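Local coordinates for lipolytic protein G-D-S-L family (Chitinophaga pinensis, PDB 4Q7Q), which is of unknown function but probably hydrolyses ester bonds, as a lipase or acylhydrolase of the GDSL family in the SGNH hydrolase clan, at residues Q172-D177 with A252-Q257; N38-N43 with I246-L251; N188-K193 with P209-I214. One frame throughout, in Å; residues are numbered along the deposited sequence. Where two conformers were deposited one is given.

Overall arrangement
Contacts 1 and 2 form one packing region, their centres 11 Å apart, because both use helix 241-257. In contact 1 the helix meets edge strand 175-176 of the five-stranded parallel sheet, and in contact 2 helix 33-40; the two touch, for instance where Val176 CG1 lies 3.7 Å from Ala250 CB. Their segments alternate along the chain (38-43, 172-177, 246-251, 252-257), tying early, middle and late parts of the fold together. Contact 3 lies between 172-177 and 246-251 in sequence but about 32 Å and 30 Å from the centres of contacts 1 and 2, in an excursion built on hairpin 193-196/203-206. Thus a compact sheet-and-helix core carries a more peripheral hairpin region touching neither contact.

Contact 1. Residues Q172-D177 with A252-Q257; sequences QIPVVD and ADVFRQ
Val254 reaches across to Pro174 and Val176 with one methyl for each, and this forked fit carries the whole contact. Its chi1 of 168° sets CG1 anti to the backbone N and CG2 anti to the carbonyl carbon. CG1 therefore meets the proline ring at its CB, with Val254 CG1 and Pro174 CB 3.6 Å apart. The other branch touches a methyl of the second valine, Val254 CG2 to Val176 CG2 at 3.7 Å. The side chain of Val176 (chi1 176°) runs at a slant to that of Val254, and this one pair of CG2 methyls is where they touch. The backbones stay well separated: the closest pair of CA atoms, Pro174 and Val254, is 7.0 Å apart.

Side chains alternate through the extended residues 174-176. Pro174 points at helix 241-257 and Val176 reaches it through CG2, while the intervening Val175 turns away and packs on Val164 and Leu165 of helix 157-171. Edge strand 175-176 is thus held between helices on its two faces, as in the three-layer alpha/beta/alpha architecture of SGNH hydrolases. Backbone hydrogen bonds pair Pro174 and Val176 with Leu126, and Val176 with Thr128, securing its sheet side. On the helix, Arg256 NH1 and Asp253 OD1 form a long salt bridge of 3.5 Å within one turn, apart from the apolar touch.

With no hydrogen bond or ion pair crossing, and 136 Å² buried, cohesion here rests on van der Waals contact and the removal of aliphatic surface from water.

Contact 2. Residues N38-N43 with I246-L251; sequences NEILPN and IIASAL
Ile40 projects its CD1 methyl onto Ala248 through two torsions: chi1 of -57° places CG1 anti to the carbonyl carbon, and chi2 of 166° extends the chain outward to CD1. The setting is the alpha/beta/alpha fold of the SGNH hydrolases, where helix 33-40 and the C-terminal helix 241-257 pack side by side. Ile40 is the last residue of the first helix, and Leu41 already departs from helical backbone angles, so the touch comes from the helix's final turn.

What CD1 meets is mainly backbone. It lies over the face of the peptide joining Ala248 to Ser249, with the line from Ala248 C to Ile40 CD1 about 21° from the peptide normal. Ile40 CD1 is 4.0 Å from Ala248 O and 4.3 Å from Ala248 CB, distances of an easy van der Waals fit rather than a tight one. The small alanine side chain points toward the first helix, and its size is consistent with the methyl's approach to the main chain. Ser249 turns its side chain away and contributes through its backbone. The nearest CA atoms, those of Ile40 and Ser249, are 7.8 Å apart, and the total buried surface is only 88 Å².

No hydrogen bond crosses; the joint is van der Waals contact of one methyl with a peptide and an alanine CB. It is continued by neighbours: Ile40 also packs on Ala252 and Arg256, Leu41 on Ala252 and Phe255, and Arg36 on Ala248. Beyond the helix end, Asn43 ND2 hydrogen-bonds Lys4 O and Leu260 O, tying the turn to residues near both ends of the modelled chain. On the Ser249 side of the peptide under the methyl, Ile40 CD1 lies 4.2 Å from Ser249 N.

Contact 3. Residues N188-K193 with P209-I214; sequences NMVKFK and PAFVNI
Phe211 lays one face of its ring against the aliphatic chain of Lys193, while Val190 reaches the far end of the same ring. This is the tight part of the contact, and it supplies most of the 185 Å² buried. Lys193 CD sits 4.1 Å from the Phe211 ring centroid and 28° off the ring normal, a CH-pi geometry. Closer to the backbone, Lys193 CB and Phe211 CB are 3.7 Å apart. Val190 CG2 approaches obliquely from the same side of the ring plane, 3.8 Å from Phe211 CE2. Phe211 has CG between its backbone N and carbonyl carbon (chi1 74°), which swings the ring across both side chains at about a right angle.

Beyond CG the lysine is extended, and its charged end leaves the apolar patch for a polar one. There Lys193 NZ forms a salt bridge with Asp134 and donates to a water at 2.7 Å; although the residue is buried, these two partners satisfy NZ. The same water donates to Phe211 O at 2.8 Å and to Ile214 O at 2.7 Å, so the ammonium is joined through it to one carbonyl inside the 3-10 segment and one just after it. The looser side lies outward: Lys191 and Phe192 turn their CB atoms away from 209-214, and Pro209 and Asn213 are solvent-exposed.

In the fold, Lys193 opens strand 193-196 and shares backbone hydrogen bonding with Tyr206 of its hairpin partner 203-206, while Val190 lies near, without touching, the possible triad Ser14, Asp235 and His238. The 3-10 segment 210-213 follows that hairpin and folds back on it, with Phe211 also packed on Leu195 of strand 193-196 and Tyr206 of strand 203-206.

Contact 1. Residues Q172-D177 with A252-Q257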
# COMPACT_ATOMS: atom_id res chain seq x y z
N GLN A 172 1.67 -3.79 -21.00
CA GLN A 172 3.02 -3.24 -21.13
C GLN A 172 3.13 -1.95 -20.32
O GLN A 172 3.64 -0.93 -20.80
CB GLN A 172 3.38 -3.02 -22.60
CG GLN A 172 3.22 -4.27 -23.44
CD GLN A 172 3.76 -4.10 -24.84
OE1 GLN A 172 4.81 -3.49 -25.04
NE2 GLN A 172 3.05 -4.64 -25.82
N ILE A 173 2.64 -2.02 -19.10
CA ILE A 173 2.71 -0.93 -18.14
C ILE A 173 3.71 -1.31 -17.06
O ILE A 173 3.64 -2.41 -16.51
CB ILE A 173 1.33 -0.69 -17.47
CG1 ILE A 173 0.37 -0.04 -18.47
CG2 ILE A 173 1.46 0.15 -16.22
CD1 ILE A 173 0.89 1.25 -19.04
N PRO A 174 4.66 -0.42 -16.75
CA PRO A 174 5.65 -0.76 -15.72
C PRO A 174 5.01 -0.97 -14.35
O PRO A 174 4.03 -0.32 -14.00
CB PRO A 174 6.54 0.48 -15.67
CG PRO A 174 6.28 1.22 -16.94
CD PRO A 174 4.86 0.93 -17.30
N VAL A 175 5.59 -1.90 -13.59
CA VAL A 175 5.12 -2.21 -12.25
C VAL A 175 6.26 -2.09 -11.24
O VAL A 175 7.33 -2.66 -11.44
CB VAL A 175 4.53 -3.63 -12.17
CG1 VAL A 175 4.09 -3.95 -10.76
CG2 VAL A 175 3.36 -3.78 -13.14
N VAL A 176 6.04 -1.32 -10.19
CA VAL A 176 6.96 -1.32 -9.05
C VAL A 176 6.56 -2.48 -8.16
O VAL A 176 5.49 -2.47 -7.56
CB VAL A 176 6.85 -0.01 -8.26
CG1 VAL A 176 7.75 -0.06 -7.03
CG2 VAL A 176 7.21 1.17 -9.15
N ASP A 177 7.42 -3.49 -8.09
CA ASP A 177 7.09 -4.69 -7.32
C ASP A 177 7.60 -4.57 -5.89
O ASP A 177 8.70 -5.02 -5.57
CB ASP A 177 7.67 -5.95 -7.98
CG ASP A 177 7.07 -7.24 -7.43
OD1 ASP A 177 6.36 -7.19 -6.40
OD2 ASP A 177 7.31 -8.31 -8.03
N ALA A 252 11.00 6.06 -8.28
CA ALA A 252 11.82 6.98 -9.06
C ALA A 252 12.55 6.28 -10.21
O ALA A 252 12.65 6.84 -11.30
CB ALA A 252 12.81 7.73 -8.16
N ASP A 253 13.02 5.06 -9.98
CA ASP A 253 13.69 4.29 -11.03
C ASP A 253 12.76 4.06 -12.22
O ASP A 253 13.17 4.19 -13.37
CB ASP A 253 14.18 2.94 -10.49
CG ASP A 253 15.33 3.08 -9.51
OD1 ASP A 253 15.98 4.15 -9.50
OD2 ASP A 253 15.59 2.12 -8.75
N VAL A 254 11.51 3.71 -11.94
CA VAL A 254 10.54 3.48 -13.00
C VAL A 254 10.19 4.77 -13.75
O VAL A 254 10.12 4.80 -14.98
CB VAL A 254 9.27 2.82 -12.44
CG1 VAL A 254 8.16 2.85 -13.48
CG2 VAL A 254 9.57 1.40 -12.00
N PHE A 255 10.00 5.85 -13.00
CA PHE A 255 9.75 7.14 -13.63
C PHE A 255 10.90 7.52 -14.56
O PHE A 255 10.67 8.02 -15.66
CB PHE A 255 9.52 8.23 -12.57
CG PHE A 255 8.14 8.22 -11.97
CD1 PHE A 255 7.16 7.34 -12.42
CD2 PHE A 255 7.81 9.12 -10.97
CE1 PHE A 255 5.88 7.35 -11.87
CE2 PHE A 255 6.54 9.13 -10.41
CZ PHE A 255 5.57 8.24 -10.87
N ARG A 256 12.13 7.28 -14.11
CA ARG A 256 13.30 7.53 -14.96
C ARG A 256 13.25 6.71 -16.24
O ARG A 256 13.50 7.23 -17.33
CB ARG A 256 14.60 7.22 -14.22
CG ARG A 256 14.94 8.18 -13.10
CD ARG A 256 16.35 7.93 -12.61
NE ARG A 256 16.79 8.93 -11.65
CZ ARG A 256 16.79 8.75 -10.33
NH1 ARG A 256 16.37 7.60 -9.81
NH2 ARG A 256 17.21 9.72 -9.53
N GLN A 257 12.93 5.43 -16.12
CA GLN A 257 12.88 4.54 -17.28
C GLN A 257 11.81 4.99 -18.28
O GLN A 257 11.95 4.78 -19.48
CB GLN A 257 12.64 3.09 -16.86
CG GLN A 257 13.80 2.48 -16.07
CD GLN A 257 13.38 1.26 -15.27
OE1 GLN A 257 12.23 0.82 -15.33
NE2 GLN A 257 14.32 0.71 -14.51

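Contact 2. Residues N38-N43 with I246-L251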
# COMPACT_ATOMS: atom_id res chain seq x y z
N ASN A 38 9.27 13.29 -4.94
CA ASN A 38 9.49 14.64 -5.44
C ASN A 38 10.88 15.19 -5.09
O ASN A 38 11.45 15.94 -5.86
CB ASN A 38 8.38 15.58 -4.97
CG ASN A 38 8.69 17.04 -5.24
OD1 ASN A 38 9.09 17.77 -4.34
ND2 ASN A 38 8.52 17.46 -6.50
N GLU A 39 11.44 14.79 -3.95
CA GLU A 39 12.81 15.23 -3.65
C GLU A 39 13.81 14.64 -4.64
O GLU A 39 14.77 15.30 -5.02
CB GLU A 39 13.20 14.86 -2.22
CG GLU A 39 12.40 15.58 -1.16
CD GLU A 39 12.74 15.13 0.26
OE1 GLU A 39 13.34 14.05 0.44
OE2 GLU A 39 12.40 15.88 1.20
N ILE A 40 13.57 13.41 -5.06
CA ILE A 40 14.45 12.75 -6.03
C ILE A 40 14.23 13.33 -7.43
O ILE A 40 15.19 13.61 -8.16
CB ILE A 40 14.20 11.23 -6.03
CG1 ILE A 40 14.42 10.67 -4.62
CG2 ILE A 40 15.11 10.54 -7.03
CD1 ILE A 40 13.88 9.25 -4.43
N LEU A 41 12.96 13.51 -7.80
CA LEU A 41 12.58 14.04 -9.10
C LEU A 41 11.75 15.30 -8.91
O LEU A 41 10.52 15.24 -8.89
CB LEU A 41 11.80 13.00 -9.90
CG LEU A 41 12.50 11.65 -10.06
CD1 LEU A 41 11.61 10.66 -10.78
CD2 LEU A 41 13.86 11.79 -10.78
N PRO A 42 12.42 16.46 -8.76
CA PRO A 42 11.74 17.70 -8.36
C PRO A 42 10.78 18.27 -9.39
O PRO A 42 9.98 19.15 -9.05
CB PRO A 42 12.90 18.66 -8.08
CG PRO A 42 14.07 18.12 -8.85
CD PRO A 42 13.88 16.62 -8.82
N ASN A 43 10.84 17.78 -10.62
CA ASN A 43 9.89 18.21 -11.65
C ASN A 43 8.55 17.49 -11.58
O ASN A 43 7.61 17.84 -12.31
CB ASN A 43 10.50 18.02 -13.04
CG ASN A 43 10.88 16.58 -13.32
OD1 ASN A 43 11.58 15.95 -12.53
ND2 ASN A 43 10.40 16.05 -14.43
N ILE A 246 12.44 3.68 0.64
CA ILE A 246 12.64 2.55 -0.27
C ILE A 246 11.59 2.55 -1.39
O ILE A 246 11.92 2.37 -2.56
CB ILE A 246 12.62 1.21 0.51
CG1 ILE A 246 13.85 1.13 1.44
CG2 ILE A 246 12.61 0.03 -0.45
CD1 ILE A 246 13.74 0.10 2.54
N ILE A 247 10.34 2.77 -1.02
CA ILE A 247 9.27 2.88 -2.01
C ILE A 247 9.55 4.01 -3.01
O ILE A 247 9.46 3.81 -4.22
CB ILE A 247 7.91 3.11 -1.34
CG1 ILE A 247 7.52 1.89 -0.51
CG2 ILE A 247 6.84 3.40 -2.38
CD1 ILE A 247 6.29 2.10 0.35
N ALA A 248 9.89 5.19 -2.51
CA ALA A 248 10.13 6.33 -3.38
C ALA A 248 11.29 6.08 -4.35
O ALA A 248 11.22 6.48 -5.51
CB ALA A 248 10.39 7.58 -2.57
N SER A 249 12.34 5.42 -3.87
CA SER A 249 13.48 5.11 -4.72
C SER A 249 13.11 4.15 -5.84
O SER A 249 13.53 4.32 -6.99
CB SER A 249 14.62 4.51 -3.89
OG SER A 249 15.71 4.15 -4.73
N ALA A 250 12.31 3.13 -5.51
CA ALA A 250 11.87 2.16 -6.50
C ALA A 250 10.99 2.84 -7.54
O ALA A 250 11.10 2.56 -8.74
CB ALA A 250 11.12 1.02 -5.83
N LEU A 251 10.12 3.73 -7.08
CA LEU A 251 9.22 4.45 -7.97
C LEU A 251 10.00 5.40 -8.86
O LEU A 251 9.72 5.52 -10.05
CB LEU A 251 8.17 5.21 -7.16
CG LEU A 251 7.11 5.96 -7.97
CD1 LEU A 251 6.40 5.02 -8.95
CD2 LEU A 251 6.10 6.65 -7.05

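Contact 3. Residues N188-K193 with P209-I214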
# COMPACT_ATOMS: atom_id res chain seq x y z
N ASN A 188 11.26 -7.49 8.76
CA ASN A 188 11.71 -6.12 8.93
C ASN A 188 10.58 -5.11 9.05
O ASN A 188 10.83 -3.91 9.07
CB ASN A 188 12.64 -5.71 7.78
CG ASN A 188 14.04 -6.24 7.97
OD1 ASN A 188 14.54 -6.31 9.09
ND2 ASN A 188 14.67 -6.64 6.87
N MSE A 189 9.34 -5.59 9.13
CA MSE A 189 8.22 -4.67 9.27
C MSE A 189 8.22 -3.95 10.61
O MSE A 189 8.09 -2.73 10.67
CB MSE A 189 6.89 -5.40 9.04
CG MSE A 189 6.76 -5.94 7.63
SE MSE A 189 6.65 -4.49 6.34
CE MSE A 189 7.33 -5.41 4.74
N VAL A 190 8.37 -4.71 11.70
CA VAL A 190 8.43 -4.13 13.04
C VAL A 190 9.50 -4.85 13.86
O VAL A 190 9.78 -6.02 13.60
CB VAL A 190 7.07 -4.24 13.78
CG1 VAL A 190 6.01 -3.37 13.12
CG2 VAL A 190 6.61 -5.70 13.87
N LYS A 191 10.10 -4.16 14.83
CA LYS A 191 11.15 -4.76 15.65
C LYS A 191 10.60 -5.79 16.65
O LYS A 191 11.25 -6.80 16.93
CB LYS A 191 11.93 -3.69 16.41
CG LYS A 191 12.63 -2.65 15.55
CD LYS A 191 13.79 -3.26 14.78
CE LYS A 191 14.59 -2.19 14.05
NZ LYS A 191 15.29 -1.28 15.00
N PHE A 192 9.43 -5.50 17.19
CA PHE A 192 8.80 -6.38 18.17
C PHE A 192 7.37 -5.95 18.39
O PHE A 192 6.96 -4.87 17.96
CB PHE A 192 9.55 -6.36 19.51
CG PHE A 192 9.61 -5.00 20.16
CD1 PHE A 192 10.66 -4.14 19.90
CD2 PHE A 192 8.59 -4.58 21.01
CE1 PHE A 192 10.71 -2.88 20.49
CE2 PHE A 192 8.64 -3.33 21.60
CZ PHE A 192 9.70 -2.48 21.33
N LYS A 193 6.61 -6.82 19.05
CA LYS A 193 5.28 -6.51 19.53
C LYS A 193 5.38 -6.58 21.06
O LYS A 193 5.86 -7.57 21.60
CB LYS A 193 4.29 -7.53 19.00
CG LYS A 193 2.95 -6.99 18.53
CD LYS A 193 2.12 -8.12 17.93
CE LYS A 193 0.71 -7.69 17.57
NZ LYS A 193 -0.07 -8.88 17.12
N PRO A 209 9.29 -14.25 14.33
CA PRO A 209 7.90 -14.71 14.32
C PRO A 209 7.32 -15.06 15.70
O PRO A 209 6.18 -15.52 15.77
CB PRO A 209 7.97 -15.97 13.46
CG PRO A 209 9.30 -16.54 13.81
CD PRO A 209 10.21 -15.35 13.97
N ALA A 210 8.05 -14.88 16.78
CA ALA A 210 7.50 -15.21 18.09
C ALA A 210 6.15 -14.59 18.37
O ALA A 210 5.31 -15.21 18.91
CB ALA A 210 8.50 -14.79 19.19
N PHE A 211 5.98 -13.35 18.01
CA PHE A 211 4.76 -12.63 18.33
C PHE A 211 3.50 -13.20 17.69
O PHE A 211 2.46 -12.95 18.16
CB PHE A 211 4.88 -11.11 18.21
CG PHE A 211 4.92 -10.54 16.80
CD1 PHE A 211 3.89 -10.69 15.91
CD2 PHE A 211 5.97 -9.76 16.42
CE1 PHE A 211 3.95 -10.13 14.67
CE2 PHE A 211 6.02 -9.19 15.19
CZ PHE A 211 5.00 -9.37 14.31
N VAL A 212 3.64 -13.98 16.66
CA VAL A 212 2.49 -14.63 16.05
C VAL A 212 1.83 -15.58 17.00
O VAL A 212 0.66 -15.79 16.91
CB VAL A 212 2.84 -15.35 14.76
CG1 VAL A 212 1.60 -15.92 14.10
CG2 VAL A 212 3.50 -14.39 13.82
N ASN A 213 2.59 -16.10 17.95
CA ASN A 213 2.09 -17.09 18.91
C ASN A 213 1.59 -16.50 20.23
O ASN A 213 1.14 -17.25 21.10
CB ASN A 213 3.19 -18.11 19.22
CG ASN A 213 3.80 -18.71 17.97
OD1 ASN A 213 5.01 -18.64 17.77
ND2 ASN A 213 2.96 -19.30 17.13
N ILE A 214 1.68 -15.19 20.38
CA ILE A 214 1.29 -14.55 21.64
C ILE A 214 0.02 -13.74 21.42
O ILE A 214 -0.04 -12.91 20.51
CB ILE A 214 2.41 -13.63 22.19
CG1 ILE A 214 3.75 -14.37 22.26
CG2 ILE A 214 2.02 -13.08 23.56
CD1 ILE A 214 3.76 -15.49 23.27
O HOH W 1 0.47 -11.03 18.66